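Side-chain contacts in O-methyltransferase family 3 (Niastella koreensis, PDB 7CVW), which catalyses magnesium-dependent transfer of a methyl group from S-adenosyl-L-methionine to a catechol hydroxyl, without preference for the meta or para position: residues Pro43-Phe48 against Asp213-Ala218; Thr87-Tyr90 against His94-Val97; Lys100-Ala105 against Val111-Gly116; Ala140-Tyr145 against Val167-Lys172. One frame throughout, in Å; residues are numbered along the deposited sequence.

The four contacts sample both halves of one Rossmann-like methyltransferase sheet and the cofactor cleft along it. Contacts 2 and 3 form one unit: they share helix 92-104, their centres are about 7 Å apart, and R114 N of contact 3 meets T87 O of contact 2 at 2.8 Å. Contacts 1 and 4, with centres about 14 Å apart, are joined where R169 N meets D213 OD1 at 2.9 Å, beside the magnesium site. The two halves come together at the cofactor product: contacts 2 and 4, whose centres are about 20 Å apart, both touch S-adenosyl-L-homocysteine. Contact 3 lies about 25 Å from contact 4, centre to centre, across the middle of the chain.

Contact 1. Residues Pro43-Phe48 against Asp213-Ala218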
loop_
_atom_site.group_PDB
_atom_site.type_symbol
_atom_site.label_atom_id
_atom_site.label_comp_id
_atom_site.label_asym_id
_atom_site.label_seq_id
_atom_site.Cartn_x
_atom_site.Cartn_y
_atom_site.Cartn_z
ATOM N N PRO A 43 -11.801 4.090 7.970
ATOM C CA PRO A 43 -10.871 3.728 9.035
ATOM C C PRO A 43 -9.660 2.925 8.533
ATOM O O PRO A 43 -8.532 3.219 8.883
ATOM C CB PRO A 43 -11.762 2.919 10.003
ATOM C CG PRO A 43 -13.131 3.536 9.801
ATOM C CD PRO A 43 -13.198 3.782 8.312
ATOM N N ASN A 44 -9.903 1.926 7.675
ATOM C CA ASN A 44 -8.786 1.054 7.243
ATOM C C ASN A 44 -7.888 1.827 6.280
ATOM O O ASN A 44 -6.689 1.534 6.240
ATOM C CB ASN A 44 -9.285 -0.243 6.626
ATOM C CG ASN A 44 -9.940 -1.183 7.621
ATOM O OD1 ASN A 44 -9.542 -1.219 8.787
ATOM N ND2 ASN A 44 -10.917 -1.926 7.128
ATOM N N GLN A 45 -8.443 2.741 5.475
ATOM C CA GLN A 45 -7.612 3.618 4.621
ATOM C C GLN A 45 -6.786 4.564 5.503
ATOM O O GLN A 45 -5.600 4.829 5.175
ATOM C CB GLN A 45 -8.465 4.393 3.626
ATOM C CG GLN A 45 -9.086 3.510 2.576
ATOM C CD GLN A 45 -10.127 4.220 1.759
ATOM O OE1 GLN A 45 -10.422 5.393 1.994
ATOM N NE2 GLN A 45 -10.764 3.478 0.857
ATOM N N GLY A 46 -7.379 5.064 6.595
ATOM C CA GLY A 46 -6.659 5.895 7.571
ATOM C C GLY A 46 -5.467 5.159 8.137
ATOM O O GLY A 46 -4.368 5.711 8.143
ATOM N N LYS A 47 -5.664 3.908 8.556
ATOM C CA LYS A 47 -4.552 3.098 9.098
ATOM C C LYS A 47 -3.486 2.896 8.014
ATOM O O LYS A 47 -2.305 2.993 8.322
ATOM C CB LYS A 47 -5.105 1.767 9.608
ATOM C CG LYS A 47 -4.086 0.862 10.285
ATOM C CD LYS A 47 -3.511 1.429 11.574
ATOM C CE LYS A 47 -2.666 0.420 12.342
ATOM N NZ LYS A 47 -3.514 -0.605 12.994
ATOM N N PHE A 48 -3.887 2.656 6.771
ATOM C CA PHE A 48 -2.925 2.480 5.662
ATOM C C PHE A 48 -2.084 3.748 5.479
ATOM O O PHE A 48 -0.843 3.654 5.405
ATOM C CB PHE A 48 -3.682 2.082 4.402
ATOM C CG PHE A 48 -2.826 1.921 3.169
ATOM C CD1 PHE A 48 -1.705 1.111 3.184
ATOM C CD2 PHE A 48 -3.189 2.507 1.970
ATOM C CE1 PHE A 48 -0.935 0.918 2.042
ATOM C CE2 PHE A 48 -2.435 2.281 0.829
ATOM C CZ PHE A 48 -1.297 1.518 0.871
ATOM N N ASP A 213 -13.065 2.347 -5.632
ATOM C CA ASP A 213 -12.232 3.495 -6.040
ATOM C C ASP A 213 -10.777 3.041 -6.040
ATOM O O ASP A 213 -10.485 1.887 -6.316
ATOM C CB ASP A 213 -12.539 4.679 -5.115
ATOM C CG ASP A 213 -12.300 6.062 -5.685
ATOM O OD1 ASP A 213 -11.613 6.175 -6.692
ATOM O OD2 ASP A 213 -12.839 7.016 -5.118
ATOM N N GLY A 214 -9.860 3.960 -5.822
ATOM C CA GLY A 214 -8.439 3.616 -5.802
ATOM C C GLY A 214 -7.602 4.809 -5.416
ATOM O O GLY A 214 -8.068 5.968 -5.486
ATOM N N MET A 215 -6.370 4.533 -5.046
ATOM C CA MET A 215 -5.375 5.562 -4.684
ATOM C C MET A 215 -4.159 5.376 -5.578
ATOM O O MET A 215 -3.702 4.219 -5.735
ATOM C CB MET A 215 -4.941 5.452 -3.224
ATOM C CG MET A 215 -6.014 5.840 -2.265
ATOM S SD MET A 215 -5.310 6.184 -0.612
ATOM C CE MET A 215 -6.821 6.150 0.365
ATOM N N ALA A 216 -3.595 6.471 -6.064
ATOM C CA ALA A 216 -2.280 6.428 -6.752
ATOM C C ALA A 216 -1.180 6.561 -5.701
ATOM O O ALA A 216 -1.327 7.341 -4.770
ATOM C CB ALA A 216 -2.136 7.522 -7.762
ATOM N N LEU A 217 -0.103 5.802 -5.872
ATOM C CA LEU A 217 1.083 5.876 -4.996
ATOM C C LEU A 217 2.280 6.136 -5.893
ATOM O O LEU A 217 2.461 5.377 -6.853
ATOM C CB LEU A 217 1.271 4.555 -4.242
ATOM C CG LEU A 217 0.518 4.403 -2.921
ATOM C CD1 LEU A 217 -0.971 4.384 -3.125
ATOM C CD2 LEU A 217 0.988 3.155 -2.169
ATOM N N ALA A 218 3.069 7.155 -5.583
ATOM C CA ALA A 218 4.241 7.521 -6.405
ATOM C C ALA A 218 5.425 7.823 -5.495
ATOM O O ALA A 218 5.257 8.536 -4.494
ATOM C CB ALA A 218 3.881 8.692 -7.277
#
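The terminal methyl of M215 rests against Q45, and about one helical turn further on L217 meets F48. These two pairs pack helix 43-55 on strand 213-220, the antiparallel seventh strand of the Rossmann-like class I methyltransferase sheet, whose order is 3-2-1-4-5-7-6. M215 CE is almost equidistant from CB, CG, CD and OE1 of Q45, with OE1 nearest at 4.0 Å, so the methyl sits against the flank of the glutamine chain rather than on one atom of it. The reach comes from the methionine: with CG anti to the carbonyl carbon (chi1 -70°) and the chain extended beyond it, it meets the Q45 side chain across a gap of 9.8 Å between the CA atoms of Q45 and M215. In the second pair the side chains come from opposite directions, F48 CZ meeting L217 CD2 at 4.1 Å, and the methyl comes obliquely to the ring. Spacing of three on the helix thus matches spacing of two on the strand.

Around this first shell, M215 packs on V163 and on the magnesium ligand D165, while F48 leans on L204 and M206 of strand 199-206. F48 of the second subunit packs on L217. At the start of the strand, D213 OD2 accepts a bond from ND2 of N166, another metal ligand, and D213 OD1 takes the backbone N-H groups of I168 and R169 as well as a weak, bent bond from G214 N at 3.0 Å (131°).

Contact 2. Residues Thr87-Tyr90 against His94-Val97; sequences TLEY and HAAV. With SAH (S-adenosyl-L-homocysteine), chain E.
E89 and A95 bring their CA atoms within 5.9 Å of each other, where the chain turns from strand 84-89 into helix 92-104. E89 CG packs into this turn, 3.7 Å from both A95 N and H94 CB, with A95 CB also against it. The glutamate starts with CG anti to its own nitrogen and then bends at chi2 (55°), which brings the carboxylate past H94 CB, beside the start of the helix, and onto the ribose of S-adenosyl-L-homocysteine. There its oxygens divide the diol between them: O3' donates to E89 OE1 and O2' to E89 OE2, each at 2.6 Å.

An acidic residue near the C-terminal end of the second strand that takes both ribose hydroxyls is a hallmark of class I SAM-dependent methyltransferases, and here the first helical turn adds a third bond. H94 ND1 donates to the ligand's O3' over 2.9 Å in a nearly straight line (162°), the oxygen lying at the imidazole edge. O3' is therefore a donor to the glutamate and an acceptor from the histidine, whose ring plane is inclined 47° to the carboxylate. Backbone N-H groups also hold the carboxylate: L67 N, and weakly T66 N, bond to OE1, while D91 N bonds to OE2. Beyond the sugar, Y90 lays its CB on the adenine, 3.5 Å from C5 of the ligand.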
loop_
_atom_site.group_PDB
_atom_site.type_symbol
_atom_site.label_atom_id
_atom_site.label_comp_id
_atom_site.label_asym_id
_atom_site.label_seq_id
_atom_site.Cartn_x
_atom_site.Cartn_y
_atom_site.Cartn_z
ATOM N N THR A 87 -1.882 21.173 6.209
ATOM C CA THR A 87 -3.061 20.701 5.433
ATOM C C THR A 87 -3.761 21.919 4.856
ATOM O O THR A 87 -3.876 22.941 5.580
ATOM C CB THR A 87 -3.926 19.785 6.304
ATOM O OG1 THR A 87 -4.992 19.236 5.511
ATOM C CG2 THR A 87 -4.474 20.492 7.519
ATOM N N LEU A 88 -4.221 21.811 3.615
ATOM C CA LEU A 88 -4.818 22.937 2.860
ATOM C C LEU A 88 -6.311 22.680 2.696
ATOM O O LEU A 88 -6.707 21.560 2.343
ATOM C CB LEU A 88 -4.144 23.071 1.502
ATOM C CG LEU A 88 -2.621 23.106 1.501
ATOM C CD1 LEU A 88 -2.068 23.451 0.120
ATOM C CD2 LEU A 88 -2.049 23.983 2.585
ATOM N N GLU A 89 -7.130 23.663 3.059
ATOM C CA GLU A 89 -8.594 23.526 3.002
ATOM C C GLU A 89 -9.202 24.839 2.527
ATOM O O GLU A 89 -9.044 25.852 3.222
ATOM C CB GLU A 89 -9.112 23.148 4.390
ATOM C CG GLU A 89 -10.630 23.132 4.460
ATOM C CD GLU A 89 -11.278 22.226 3.417
ATOM O OE1 GLU A 89 -10.909 21.022 3.325
ATOM O OE2 GLU A 89 -12.145 22.720 2.671
ATOM N N TYR A 90 -9.944 24.797 1.421
ATOM C CA TYR A 90 -10.550 25.997 0.774
ATOM C C TYR A 90 -11.745 26.521 1.574
ATOM O O TYR A 90 -11.953 27.762 1.577
ATOM C CB TYR A 90 -10.947 25.628 -0.665
ATOM C CG TYR A 90 -11.894 26.521 -1.424
ATOM C CD1 TYR A 90 -11.646 27.881 -1.545
ATOM C CD2 TYR A 90 -12.965 25.992 -2.124
ATOM C CE1 TYR A 90 -12.470 28.699 -2.298
ATOM C CE2 TYR A 90 -13.810 26.793 -2.861
ATOM C CZ TYR A 90 -13.566 28.153 -2.948
ATOM O OH TYR A 90 -14.388 28.953 -3.695
ATOM N N HIS A 94 -15.188 24.206 6.888
ATOM C CA HIS A 94 -14.464 22.923 7.015
ATOM C C HIS A 94 -13.196 23.124 7.837
ATOM O O HIS A 94 -12.945 22.347 8.744
ATOM C CB HIS A 94 -14.100 22.375 5.640
ATOM C CG HIS A 94 -15.275 21.964 4.835
ATOM N ND1 HIS A 94 -15.144 21.126 3.743
ATOM C CD2 HIS A 94 -16.592 22.246 4.947
ATOM C CE1 HIS A 94 -16.340 20.905 3.226
ATOM N NE2 HIS A 94 -17.260 21.593 3.946
ATOM N N ALA A 95 -12.452 24.184 7.556
ATOM C CA ALA A 95 -11.164 24.427 8.241
ATOM C C ALA A 95 -11.428 24.638 9.732
ATOM O O ALA A 95 -10.619 24.172 10.551
ATOM C CB ALA A 95 -10.467 25.599 7.598
ATOM N N ALA A 96 -12.494 25.355 10.088
ATOM C CA ALA A 96 -12.826 25.633 11.517
ATOM C C ALA A 96 -13.195 24.317 12.217
ATOM O O ALA A 96 -12.812 24.115 13.395
ATOM C CB ALA A 96 -13.943 26.635 11.645
ATOM N N VAL A 97 -13.960 23.465 11.537
ATOM C CA VAL A 97 -14.365 22.148 12.086
ATOM C C VAL A 97 -13.133 21.276 12.259
ATOM O O VAL A 97 -12.972 20.693 13.363
ATOM C CB VAL A 97 -15.425 21.477 11.208
ATOM C CG1 VAL A 97 -15.669 20.035 11.637
ATOM C CG2 VAL A 97 -16.692 22.296 11.257
HETATM N N SAH E . -8.711 14.067 3.187
HETATM C CA SAH E . -10.025 14.222 3.843
HETATM C CB SAH E . -11.134 14.416 2.798
HETATM C CG SAH E . -10.954 15.607 1.917
HETATM S SD SAH E . -12.575 15.860 1.088
HETATM C C SAH E . -10.258 12.953 4.666
HETATM O O SAH E . -10.618 13.073 5.781
HETATM O OXT SAH E . -10.072 11.932 4.097
HETATM C "C5'" SAH E . -12.130 17.177 -0.086
HETATM C "C4'" SAH E . -11.852 18.477 0.617
HETATM O "O4'" SAH E . -11.207 19.326 -0.339
HETATM C "C3'" SAH E . -13.083 19.270 1.109
HETATM O "O3'" SAH E . -12.985 19.633 2.474
HETATM C "C2'" SAH E . -13.106 20.511 0.214
HETATM O "O2'" SAH E . -13.630 21.653 0.834
HETATM C "C1'" SAH E . -11.629 20.637 -0.105
HETATM N N9 SAH E . -11.324 21.443 -1.265
HETATM C C8 SAH E . -12.097 21.654 -2.368
HETATM N N7 SAH E . -11.549 22.467 -3.229
HETATM C C5 SAH E . -10.341 22.816 -2.661
HETATM C C6 SAH E . -9.285 23.647 -3.086
HETATM N N6 SAH E . -9.300 24.326 -4.214
HETATM N N1 SAH E . -8.235 23.776 -2.271
HETATM C C2 SAH E . -8.233 23.098 -1.124
HETATM N N3 SAH E . -9.166 22.311 -0.619
HETATM C C4 SAH E . -10.194 22.183 -1.449
#

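Contact 3. Residues Lys100-Ala105 against Val111-Gly116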
loop_
_atom_site.group_PDB
_atom_site.type_symbol
_atom_site.label_atom_id
_atom_site.label_comp_id
_atom_site.label_asym_id
_atom_site.label_seq_id
_atom_site.Cartn_x
_atom_site.Cartn_y
_atom_site.Cartn_z
ATOM N N LYS A 100 -11.047 22.340 15.360
ATOM C CA LYS A 100 -11.632 21.844 16.632
ATOM C C LYS A 100 -11.268 20.366 16.800
ATOM O O LYS A 100 -10.938 19.933 17.921
ATOM C CB LYS A 100 -13.148 22.027 16.646
ATOM C CG LYS A 100 -13.822 21.661 17.962
ATOM C CD LYS A 100 -15.289 22.050 17.999
ATOM C CE LYS A 100 -16.141 21.042 18.739
ATOM N NZ LYS A 100 -17.263 21.692 19.458
ATOM N N ASN A 101 -11.339 19.589 15.720
ATOM C CA ASN A 101 -11.105 18.127 15.773
ATOM C C ASN A 101 -9.622 17.839 16.045
ATOM O O ASN A 101 -9.294 16.893 16.802
ATOM C CB ASN A 101 -11.608 17.473 14.490
ATOM C CG ASN A 101 -13.107 17.562 14.310
ATOM O OD1 ASN A 101 -13.860 17.719 15.277
ATOM N ND2 ASN A 101 -13.562 17.384 13.080
ATOM N N ILE A 102 -8.735 18.624 15.440
ATOM C CA ILE A 102 -7.259 18.534 15.655
ATOM C C ILE A 102 -6.940 18.911 17.116
ATOM O O ILE A 102 -6.111 18.258 17.757
ATOM C CB ILE A 102 -6.559 19.466 14.644
ATOM C CG1 ILE A 102 -6.549 18.875 13.228
ATOM C CG2 ILE A 102 -5.176 19.904 15.134
ATOM C CD1 ILE A 102 -5.949 17.520 13.084
ATOM N N ASP A 103 -7.617 19.922 17.641
ATOM C CA ASP A 103 -7.415 20.384 19.036
ATOM C C ASP A 103 -7.840 19.248 19.970
ATOM O O ASP A 103 -7.100 18.955 20.933
ATOM C CB ASP A 103 -8.181 21.682 19.289
ATOM C CG ASP A 103 -7.681 22.916 18.547
ATOM O OD1 ASP A 103 -6.597 22.866 17.953
ATOM O OD2 ASP A 103 -8.410 23.932 18.567
ATOM N N ARG A 104 -8.983 18.613 19.698
ATOM C CA ARG A 104 -9.516 17.511 20.532
ATOM C C ARG A 104 -8.484 16.380 20.532
ATOM O O ARG A 104 -8.302 15.734 21.585
ATOM C CB ARG A 104 -10.856 17.000 19.997
ATOM C CG ARG A 104 -11.517 15.969 20.901
ATOM C CD ARG A 104 -12.787 15.407 20.330
ATOM N NE ARG A 104 -13.795 16.445 20.263
ATOM C CZ ARG A 104 -14.178 17.105 19.162
ATOM N NH1 ARG A 104 -13.679 16.819 17.970
ATOM N NH2 ARG A 104 -15.099 18.047 19.248
ATOM N N ALA A 105 -7.840 16.124 19.391
ATOM C CA ALA A 105 -6.847 15.031 19.246
ATOM C C ALA A 105 -5.504 15.428 19.893
ATOM O O ALA A 105 -4.570 14.589 19.887
ATOM C CB ALA A 105 -6.676 14.667 17.798
ATOM N N VAL A 111 0.026 20.355 13.716
ATOM C CA VAL A 111 -0.771 20.434 12.467
ATOM C C VAL A 111 -1.051 21.900 12.212
ATOM O O VAL A 111 -1.595 22.543 13.098
ATOM C CB VAL A 111 -2.053 19.596 12.555
ATOM C CG1 VAL A 111 -2.938 19.804 11.328
ATOM C CG2 VAL A 111 -1.706 18.121 12.758
ATOM N N GLN A 112 -0.764 22.363 11.002
ATOM C CA GLN A 112 -1.106 23.720 10.553
ATOM C C GLN A 112 -2.161 23.601 9.454
ATOM O O GLN A 112 -1.873 22.988 8.409
ATOM C CB GLN A 112 0.110 24.468 10.037
ATOM C CG GLN A 112 -0.269 25.879 9.618
ATOM C CD GLN A 112 0.898 26.651 9.065
ATOM O OE1 GLN A 112 1.573 26.223 8.128
ATOM N NE2 GLN A 112 1.115 27.826 9.636
ATOM N N ILE A 113 -3.338 24.162 9.689
ATOM C CA ILE A 113 -4.414 24.220 8.673
ATOM C C ILE A 113 -4.287 25.557 7.969
ATOM O O ILE A 113 -4.328 26.569 8.654
ATOM C CB ILE A 113 -5.814 24.051 9.270
ATOM C CG1 ILE A 113 -5.915 22.739 10.045
ATOM C CG2 ILE A 113 -6.857 24.162 8.170
ATOM C CD1 ILE A 113 -7.128 22.639 10.931
ATOM N N ARG A 114 -4.148 25.547 6.646
ATOM C CA ARG A 114 -4.084 26.798 5.862
ATOM C C ARG A 114 -5.373 26.907 5.064
ATOM O O ARG A 114 -5.684 25.957 4.292
ATOM C CB ARG A 114 -2.871 26.777 4.947
ATOM C CG ARG A 114 -1.554 26.885 5.686
ATOM C CD ARG A 114 -0.760 27.828 4.844
ATOM N NE ARG A 114 0.594 27.647 5.185
ATOM C CZ ARG A 114 1.597 28.196 4.548
ATOM N NH1 ARG A 114 1.427 28.996 3.503
ATOM N NH2 ARG A 114 2.788 27.918 5.005
ATOM N N THR A 115 -6.133 27.981 5.272
ATOM C CA THR A 115 -7.499 28.136 4.716
ATOM C C THR A 115 -7.420 28.917 3.403
ATOM O O THR A 115 -7.357 30.138 3.413
ATOM C CB THR A 115 -8.444 28.812 5.710
ATOM O OG1 THR A 115 -8.368 28.092 6.954
ATOM C CG2 THR A 115 -9.859 28.864 5.173
ATOM N N GLY A 116 -7.495 28.216 2.287
ATOM C CA GLY A 116 -7.546 28.832 0.960
ATOM C C GLY A 116 -7.418 27.789 -0.113
ATOM O O GLY A 116 -7.370 26.604 0.239
#
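I102 meets V111 where the end of helix 92-104 lies over the start of strand 111-115, the edge strand of the sheet within this chain. From CB of I102 the side chain forks. CG2, anti to the backbone nitrogen, touches V111 CB at 4.1 Å. CG1 stands anti to the carbonyl carbon (chi1 -75°), approaching V111 CG1 at 4.2 Å and, more loosely, I113 CD1 at 4.4 Å. The tip, CD1, turns back to the valine and meets the same V111 CG1 at 4.2 Å. One methyl of V111 is thus shared by two consecutive atoms of the isoleucine, and the two side chains cross nearly at right angles.

Helix and strand are the last two elements of the beta-alpha-beta unit 84-89, 92-104, 111-115. The hydrophobic layer continues beyond the pair: I102 and V111 both pack on T72 of helix 70-76, and I113 packs on A95, A98 and Q99 of the preceding helical turns. Away from the strand, the helix also makes polar contacts. R104 NH1 donates to N101 OD1 at 2.8 Å, with the oxygen in the guanidinium plane, and N101 ND2 bonds in turn to A68 O and S30 OG. On the strand, R114 forms a salt bridge with E128.

Across the contact itself only hydrocarbon meets hydrocarbon, which implies an adhesion that depends on the fit of branched side chains and on excluding water rather than on directional bonds.

Contact 4. Residues Ala140-Tyr145 against Val167-Lys172. With SAH (S-adenosyl-L-homocysteine), chain E.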
loop_
_atom_site.group_PDB
_atom_site.type_symbol
_atom_site.label_atom_id
_atom_site.label_comp_id
_atom_site.label_asym_id
_atom_site.label_seq_id
_atom_site.Cartn_x
_atom_site.Cartn_y
_atom_site.Cartn_z
ATOM N N ALA A 140 -7.971 16.888 -2.538
ATOM C CA ALA A 140 -8.848 18.078 -2.497
ATOM C C ALA A 140 -9.839 18.011 -3.661
ATOM O O ALA A 140 -10.420 17.000 -3.837
ATOM C CB ALA A 140 -8.002 19.327 -2.566
ATOM N N ASP A 141 -10.062 19.135 -4.339
ATOM C CA ASP A 141 -10.895 19.090 -5.561
ATOM C C ASP A 141 -10.180 18.239 -6.608
ATOM O O ASP A 141 -8.937 18.129 -6.555
ATOM C CB ASP A 141 -11.245 20.501 -6.029
ATOM C CG ASP A 141 -10.068 21.459 -6.155
ATOM O OD1 ASP A 141 -9.037 21.238 -5.497
ATOM O OD2 ASP A 141 -10.189 22.432 -6.926
ATOM N N LYS A 142 -10.958 17.638 -7.503
ATOM C CA LYS A 142 -10.439 16.557 -8.372
ATOM C C LYS A 142 -9.923 17.069 -9.713
ATOM O O LYS A 142 -8.893 16.600 -10.192
ATOM C CB LYS A 142 -11.496 15.455 -8.476
ATOM C CG LYS A 142 -12.074 15.020 -7.134
ATOM C CD LYS A 142 -10.998 14.587 -6.120
ATOM C CE LYS A 142 -11.576 14.122 -4.794
ATOM N NZ LYS A 142 -10.600 14.201 -3.675
ATOM N N PRO A 143 -10.598 18.007 -10.413
ATOM C CA PRO A 143 -10.098 18.459 -11.710
ATOM C C PRO A 143 -8.631 18.861 -11.761
ATOM O O PRO A 143 -7.964 18.535 -12.755
ATOM C CB PRO A 143 -11.058 19.605 -12.057
ATOM C CG PRO A 143 -12.320 19.159 -11.421
ATOM C CD PRO A 143 -11.894 18.610 -10.071
ATOM N N PRO A 144 -8.080 19.604 -10.778
ATOM C CA PRO A 144 -6.678 20.043 -10.821
ATOM C C PRO A 144 -5.640 19.082 -10.219
ATOM O O PRO A 144 -4.507 19.477 -10.011
ATOM C CB PRO A 144 -6.669 21.352 -10.030
ATOM C CG PRO A 144 -7.855 21.292 -9.130
ATOM C CD PRO A 144 -8.776 20.207 -9.637
ATOM N N TYR A 145 -6.008 17.842 -9.957
ATOM C CA TYR A 145 -5.033 16.863 -9.404
ATOM C C TYR A 145 -3.748 16.894 -10.231
ATOM O O TYR A 145 -2.659 16.853 -9.675
ATOM C CB TYR A 145 -5.572 15.443 -9.448
ATOM C CG TYR A 145 -6.182 14.920 -8.182
ATOM C CD1 TYR A 145 -6.901 15.736 -7.325
ATOM C CD2 TYR A 145 -6.144 13.558 -7.913
ATOM C CE1 TYR A 145 -7.479 15.231 -6.171
ATOM C CE2 TYR A 145 -6.736 13.036 -6.780
ATOM C CZ TYR A 145 -7.426 13.871 -5.914
ATOM O OH TYR A 145 -8.041 13.373 -4.800
ATOM N N VAL A 167 -8.945 8.016 -7.605
ATOM C CA VAL A 167 -8.460 8.039 -9.014
ATOM C C VAL A 167 -9.103 6.928 -9.862
ATOM O O VAL A 167 -8.714 6.859 -11.028
ATOM C CB VAL A 167 -6.926 7.999 -9.082
ATOM C CG1 VAL A 167 -6.314 9.225 -8.412
ATOM C CG2 VAL A 167 -6.366 6.701 -8.542
ATOM N N ILE A 168 -10.087 6.175 -9.361
ATOM C CA ILE A 168 -10.764 5.073 -10.115
ATOM C C ILE A 168 -12.273 5.327 -10.248
ATOM O O ILE A 168 -12.831 5.013 -11.309
ATOM C CB ILE A 168 -10.442 3.700 -9.486
ATOM C CG1 ILE A 168 -8.964 3.340 -9.672
ATOM C CG2 ILE A 168 -11.337 2.605 -10.040
ATOM C CD1 ILE A 168 -8.467 3.348 -11.106
ATOM N N ARG A 169 -12.936 5.871 -9.228
ATOM C CA ARG A 169 -14.343 6.358 -9.297
ATOM C C ARG A 169 -15.263 5.270 -9.863
ATOM O O ARG A 169 -15.943 5.505 -10.867
ATOM C CB ARG A 169 -14.460 7.631 -10.144
ATOM C CG ARG A 169 -13.448 8.726 -9.851
ATOM C CD ARG A 169 -13.287 9.084 -8.399
ATOM N NE ARG A 169 -14.509 9.393 -7.681
ATOM C CZ ARG A 169 -14.774 10.536 -7.050
ATOM N NH1 ARG A 169 -15.914 10.652 -6.395
ATOM N NH2 ARG A 169 -13.902 11.527 -7.018
ATOM N N ASP A 170 -15.280 4.104 -9.228
ATOM C CA ASP A 170 -16.242 3.012 -9.514
ATOM C C ASP A 170 -15.970 2.482 -10.926
ATOM O O ASP A 170 -16.874 1.889 -11.491
ATOM C CB ASP A 170 -17.688 3.493 -9.360
ATOM C CG ASP A 170 -18.706 2.404 -9.053
ATOM O OD1 ASP A 170 -18.303 1.382 -8.505
ATOM O OD2 ASP A 170 -19.906 2.596 -9.393
ATOM N N GLY A 171 -14.763 2.690 -11.466
ATOM C CA GLY A 171 -14.357 2.206 -12.799
ATOM C C GLY A 171 -14.799 3.140 -13.909
ATOM O O GLY A 171 -14.603 2.792 -15.072
ATOM N N LYS A 172 -15.373 4.291 -13.571
ATOM C CA LYS A 172 -15.864 5.278 -14.573
ATOM C C LYS A 172 -14.674 5.890 -15.317
ATOM O O LYS A 172 -14.894 6.478 -16.375
ATOM C CB LYS A 172 -16.720 6.354 -13.903
ATOM C CG LYS A 172 -18.081 5.833 -13.449
ATOM C CD LYS A 172 -19.007 6.913 -12.977
ATOM C CE LYS A 172 -18.743 7.318 -11.549
ATOM N NZ LYS A 172 -19.879 8.106 -11.005
HETATM N N SAH E . -8.711 14.067 3.187
HETATM C CA SAH E . -10.025 14.222 3.843
HETATM C CB SAH E . -11.134 14.416 2.798
HETATM C CG SAH E . -10.954 15.607 1.917
HETATM S SD SAH E . -12.575 15.860 1.088
HETATM C C SAH E . -10.258 12.953 4.666
HETATM O O SAH E . -10.618 13.073 5.781
HETATM O OXT SAH E . -10.072 11.932 4.097
HETATM C "C5'" SAH E . -12.130 17.177 -0.086
HETATM C "C4'" SAH E . -11.852 18.477 0.617
HETATM O "O4'" SAH E . -11.207 19.326 -0.339
HETATM C "C3'" SAH E . -13.083 19.270 1.109
HETATM O "O3'" SAH E . -12.985 19.633 2.474
HETATM C "C2'" SAH E . -13.106 20.511 0.214
HETATM O "O2'" SAH E . -13.630 21.653 0.834
HETATM C "C1'" SAH E . -11.629 20.637 -0.105
HETATM N N9 SAH E . -11.324 21.443 -1.265
HETATM C C8 SAH E . -12.097 21.654 -2.368
HETATM N N7 SAH E . -11.549 22.467 -3.229
HETATM C C5 SAH E . -10.341 22.816 -2.661
HETATM C C6 SAH E . -9.285 23.647 -3.086
HETATM N N6 SAH E . -9.300 24.326 -4.214
HETATM N N1 SAH E . -8.235 23.776 -2.271
HETATM C C2 SAH E . -8.233 23.098 -1.124
HETATM N N3 SAH E . -9.166 22.311 -0.619
HETATM C C4 SAH E . -10.194 22.183 -1.449
#
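The guanidinium of R169 and the ring of Y145 each receive an aliphatic neighbour at the edge. K142 CG lies in the guanidinium plane, 3.9 Å from R169 NH2, and the lysine and arginine chains cross at about a right angle; the charged ends stay apart, K142 NZ 5.4 Å from R169 NH2. V167 CG1 comes near the plane of the Y145 ring, 4.2 Å from CE2, again with the side chains crossing almost squarely. R169 reaches the lysine by folding on itself, bent at both chi2 and chi3.

K142 is bent too, at chi2 (-55°), which carries its amino group back toward its own loop. There NZ donates to A140 O over 2.8 Å, in the carbonyl plane and at a C=O...N angle of 151°, and to Y145 OH at 2.9 Å. A type I turn from K142 to Y145, closed by Y145 N on K142 O at 3.1 Å, places the two side chains together, and P144 sits at the N-cap of helix 145-154.

At the start of the same loop, A140 CB and D141 CB pack on the adenine of S-adenosyl-L-homocysteine, D141 CB standing 3.4 Å from its N7. K142 NZ also bonds N166 OD1 directly and D139 OD1 weakly, and reaches D165 O through the Y145 hydroxyl; it is a second-shell group behind the three magnesium ligands D139, D165 and N166, in the metal site characteristic of cation-dependent O-methyltransferases.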